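Local coordinates for protein cytochrome C549 (Arthrospira maxima, PDB 1F1C) that carries one covalently bound heme c and probably helps stabilise the oxygen-evolving complex as an extrinsic lumenal subunit of photosystem II, at residues P77-Y80 and E85-E88. Sequence-based numbering, arbitrary orientation.
Sequences PTTY and EISE. With HEC (heme c), chain D.
P77 and I86 tie two irregular segments, 77-80 and 85-88, which run roughly antiparallel and are bridged once, where T78 faces E85 with their CA atoms 4.3 Å apart. I86 N donates to P77 O at 2.9 Å, bent to 152° at the hydrogen and coming from above the carbonyl plane. E85 CA adds a C-H...O contact to P77 O, and the CG of E85, swung anti to its own backbone N (chi1 -167°), lies 3.6 Å from P77 O. Both segments belong to the long loop between helix 67-75 and helix 107-124, which in this cytochrome c fold supplies H90, one of the two axial ligands of the heme iron. P77, close to H90, lays CB against I86 CG1 at 3.9 Å, while its CD meets S87 CB. I86 reaches all three residues 77-79: CG1 lies beside the P77 carbonyl, the straight extension beyond it (chi2 180°) carries CD1 to 3.9 Å from T78 C, and CG2 meets T79 CG2 at 3.8 Å. An alanine at I86 would keep the backbone bond but would probably open a gap between the P77 ring and the T79 methyl. T79 OG1 is hydrogen-bonded with D81 and V84. A heme c other than that of chain D touches I86 and Y80, whose OH bonds to A56 O. E88 CB and CG lie 4.1 Å from methyl CMD of the chain D heme. In the dimer, L89 and V84 of the second subunit pack on I86 and T79, respectively, and E88 OE2 hydrogen-bonds to N47 of that subunit.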
ATOM      1  N   PRO A  77       6.236  -3.830   8.396  1.00 38.54           N
ATOM      2  CA  PRO A  77       4.854  -4.229   8.097  1.00 36.37           C
ATOM      3  C   PRO A  77       4.706  -5.520   7.276  1.00 33.63           C
ATOM      4  O   PRO A  77       5.417  -5.731   6.292  1.00 37.70           O
ATOM      5  CB  PRO A  77       4.303  -3.015   7.355  1.00 34.52           C
ATOM      6  CG  PRO A  77       5.058  -1.879   7.957  1.00 37.26           C
ATOM      7  CD  PRO A  77       6.466  -2.421   8.028  1.00 36.74           C
ATOM      8  N   THR A  78       3.776  -6.378   7.690  1.00 26.68           N
ATOM      9  CA  THR A  78       3.510  -7.629   6.981  1.00 34.02           C
ATOM     10  C   THR A  78       1.996  -7.876   6.918  1.00 34.76           C
ATOM     11  O   THR A  78       1.245  -7.365   7.752  1.00 36.17           O
ATOM     12  CB  THR A  78       4.137  -8.837   7.689  1.00 27.66           C
ATOM     13  OG1 THR A  78       3.375  -9.129   8.866  1.00 35.91           O
ATOM     14  CG2 THR A  78       5.582  -8.559   8.065  1.00 32.61           C
ATOM     15  N   THR A  79       1.551  -8.662   5.937  1.00 31.06           N
ATOM     16  CA  THR A  79       0.129  -8.963   5.802  1.00 31.92           C
ATOM     17  C   THR A  79      -0.387  -9.551   7.100  1.00 28.79           C
ATOM     18  O   THR A  79       0.387  -9.906   7.977  1.00 31.06           O
ATOM     19  CB  THR A  79      -0.142  -9.971   4.664  1.00 32.06           C
ATOM     20  OG1 THR A  79       0.826 -11.027   4.722  1.00 32.48           O
ATOM     21  CG2 THR A  79      -0.077  -9.276   3.311  1.00 29.21           C
ATOM     22  N   TYR A  80      -1.699  -9.662   7.222  1.00 31.33           N
ATOM     23  CA  TYR A  80      -2.276 -10.204   8.442  1.00 31.58           C
ATOM     24  C   TYR A  80      -1.710 -11.586   8.764  1.00 33.57           C
ATOM     25  O   TYR A  80      -1.391 -11.882   9.911  1.00 28.04           O
ATOM     26  CB  TYR A  80      -3.790 -10.279   8.314  1.00 24.95           C
ATOM     27  CG  TYR A  80      -4.492 -10.501   9.630  1.00 28.03           C
ATOM     28  CD1 TYR A  80      -4.314  -9.614  10.695  1.00 22.31           C
ATOM     29  CD2 TYR A  80      -5.355 -11.581   9.804  1.00 23.68           C
ATOM     30  CE1 TYR A  80      -4.983  -9.798  11.903  1.00 28.77           C
ATOM     31  CE2 TYR A  80      -6.029 -11.770  11.008  1.00 33.64           C
ATOM     32  CZ  TYR A  80      -5.840 -10.877  12.051  1.00 30.28           C
ATOM     33  OH  TYR A  80      -6.522 -11.070  13.226  1.00 34.61           O
ATOM     34  N   GLU A  85       5.791  -9.219   3.231  1.00 40.67           N
ATOM     35  CA  GLU A  85       6.216  -7.910   3.706  1.00 39.96           C
ATOM     36  C   GLU A  85       5.566  -6.821   2.867  1.00 36.76           C
ATOM     37  O   GLU A  85       5.731  -6.785   1.651  1.00 40.94           O
ATOM     38  CB  GLU A  85       7.732  -7.818   3.620  1.00 40.09           C
ATOM     39  CG  GLU A  85       8.317  -6.647   4.347  1.00 53.46           C
ATOM     40  CD  GLU A  85       9.793  -6.843   4.608  1.00 62.63           C
ATOM     41  OE1 GLU A  85      10.139  -7.806   5.331  1.00 66.97           O
ATOM     42  OE2 GLU A  85      10.605  -6.046   4.091  1.00 64.78           O
ATOM     43  N   ILE A  86       4.825  -5.928   3.509  1.00 34.17           N
ATOM     44  CA  ILE A  86       4.142  -4.873   2.766  1.00 34.03           C
ATOM     45  C   ILE A  86       4.655  -3.482   3.106  1.00 33.65           C
ATOM     46  O   ILE A  86       3.903  -2.505   3.070  1.00 34.30           O
ATOM     47  CB  ILE A  86       2.616  -4.922   3.018  1.00 28.85           C
ATOM     48  CG1 ILE A  86       2.323  -4.804   4.511  1.00 21.73           C
ATOM     49  CG2 ILE A  86       2.046  -6.237   2.522  1.00 28.08           C
ATOM     50  CD1 ILE A  86       0.840  -4.840   4.824  1.00 25.93           C
ATOM     51  N   SER A  87       5.942  -3.399   3.416  1.00 25.47           N
ATOM     52  CA  SER A  87       6.555  -2.134   3.773  1.00 31.69           C
ATOM     53  C   SER A  87       6.627  -1.202   2.565  1.00 31.11           C
ATOM     54  O   SER A  87       6.682   0.020   2.709  1.00 33.41           O
ATOM     55  CB  SER A  87       7.955  -2.380   4.340  1.00 28.73           C
ATOM     56  OG  SER A  87       8.810  -2.906   3.343  1.00 43.21           O
ATOM     57  N   GLU A  88       6.629  -1.786   1.374  1.00 26.74           N
ATOM     58  CA  GLU A  88       6.662  -1.020   0.131  1.00 26.85           C
ATOM     59  C   GLU A  88       5.371  -0.206  -0.066  1.00 26.62           C
ATOM     60  O   GLU A  88       5.360   0.823  -0.753  1.00 19.65           O
ATOM     61  CB  GLU A  88       6.785  -1.974  -1.050  1.00 29.53           C
ATOM     62  CG  GLU A  88       5.580  -2.904  -1.139  1.00 33.76           C
ATOM     63  CD  GLU A  88       5.555  -3.742  -2.400  1.00 35.25           C
ATOM     64  OE1 GLU A  88       4.555  -4.467  -2.598  1.00 32.94           O
ATOM     65  OE2 GLU A  88       6.523  -3.673  -3.187  1.00 41.10           O
TER
HETATM   66 FE   HEC D 400       1.752   0.552  -8.989  1.00 27.05          FE
HETATM   67  CHA HEC D 400       3.276  -2.446  -8.978  1.00 19.90           C
HETATM   68  CHB HEC D 400       0.709   0.004 -12.269  1.00 22.56           C
HETATM   69  CHC HEC D 400      -0.024   3.477  -9.030  1.00 26.14           C
HETATM   70  CHD HEC D 400       3.128   1.340  -5.992  1.00 23.32           C
HETATM   71  NA  HEC D 400       1.901  -0.911 -10.296  1.00 16.78           N
HETATM   72  C1A HEC D 400       2.553  -2.101 -10.109  1.00 18.93           C
HETATM   73  C2A HEC D 400       2.501  -2.879 -11.321  1.00 21.92           C
HETATM   74  C3A HEC D 400       1.790  -2.192 -12.235  1.00 22.16           C
HETATM   75  C4A HEC D 400       1.454  -0.958 -11.604  1.00 19.31           C
HETATM   76  CMA HEC D 400       1.244  -2.677 -13.557  1.00 18.15           C
HETATM   77  CAA HEC D 400       3.093  -4.224 -11.542  1.00 20.01           C
HETATM   78  CBA HEC D 400       4.527  -3.998 -11.963  1.00 25.28           C
HETATM   79  CGA HEC D 400       5.183  -5.279 -12.418  1.00 24.69           C
HETATM   80  O1A HEC D 400       4.525  -6.331 -12.324  1.00 32.18           O
HETATM   81  O2A HEC D 400       6.347  -5.239 -12.865  1.00 23.83           O
HETATM   82  NB  HEC D 400       0.577   1.499 -10.321  1.00 22.17           N
HETATM   83  C1B HEC D 400       0.297   1.146 -11.645  1.00 25.43           C
HETATM   84  C2B HEC D 400      -0.625   2.051 -12.252  1.00 27.96           C
HETATM   85  C3B HEC D 400      -0.947   2.911 -11.280  1.00 27.98           C
HETATM   86  C4B HEC D 400      -0.137   2.643 -10.139  1.00 22.09           C
HETATM   87  CMB HEC D 400      -1.152   2.046 -13.685  1.00 26.46           C
HETATM   88  CAB HEC D 400      -1.969   3.851 -11.319  1.00 30.39           C
HETATM   89  CBB HEC D 400      -3.290   3.639 -11.630  1.00 30.26           C
HETATM   90  NC  HEC D 400       1.627   2.087  -7.788  1.00 26.49           N
HETATM   91  C1C HEC D 400       0.850   3.227  -7.957  1.00 25.17           C
HETATM   92  C2C HEC D 400       1.032   4.139  -6.895  1.00 26.37           C
HETATM   93  C3C HEC D 400       1.836   3.504  -5.999  1.00 32.58           C
HETATM   94  C4C HEC D 400       2.279   2.269  -6.596  1.00 24.50           C
HETATM   95  CMC HEC D 400       0.469   5.557  -6.798  1.00 26.37           C
HETATM   96  CAC HEC D 400       2.208   3.974  -4.727  1.00 25.28           C
HETATM   97  CBC HEC D 400       1.389   4.537  -3.762  1.00 23.41           C
HETATM   98  ND  HEC D 400       2.896  -0.381  -7.721  1.00 24.66           N
HETATM   99  C1D HEC D 400       3.355   0.069  -6.490  1.00 21.88           C
HETATM  100  C2D HEC D 400       4.150  -0.916  -5.841  1.00 22.05           C
HETATM  101  C3D HEC D 400       4.190  -1.988  -6.680  1.00 24.50           C
HETATM  102  C4D HEC D 400       3.436  -1.637  -7.861  1.00 23.94           C
HETATM  103  CMD HEC D 400       4.975  -0.735  -4.555  1.00 19.66           C
HETATM  104  CAD HEC D 400       4.825  -3.347  -6.392  1.00 28.45           C
HETATM  105  CBD HEC D 400       3.865  -4.312  -5.695  1.00 25.33           C
HETATM  106  CGD HEC D 400       4.464  -5.689  -5.482  1.00 28.46           C
HETATM  107  O1D HEC D 400       4.695  -6.415  -6.469  1.00 31.14           O
HETATM  108  O2D HEC D 400       4.718  -6.048  -4.322  1.00 31.99           O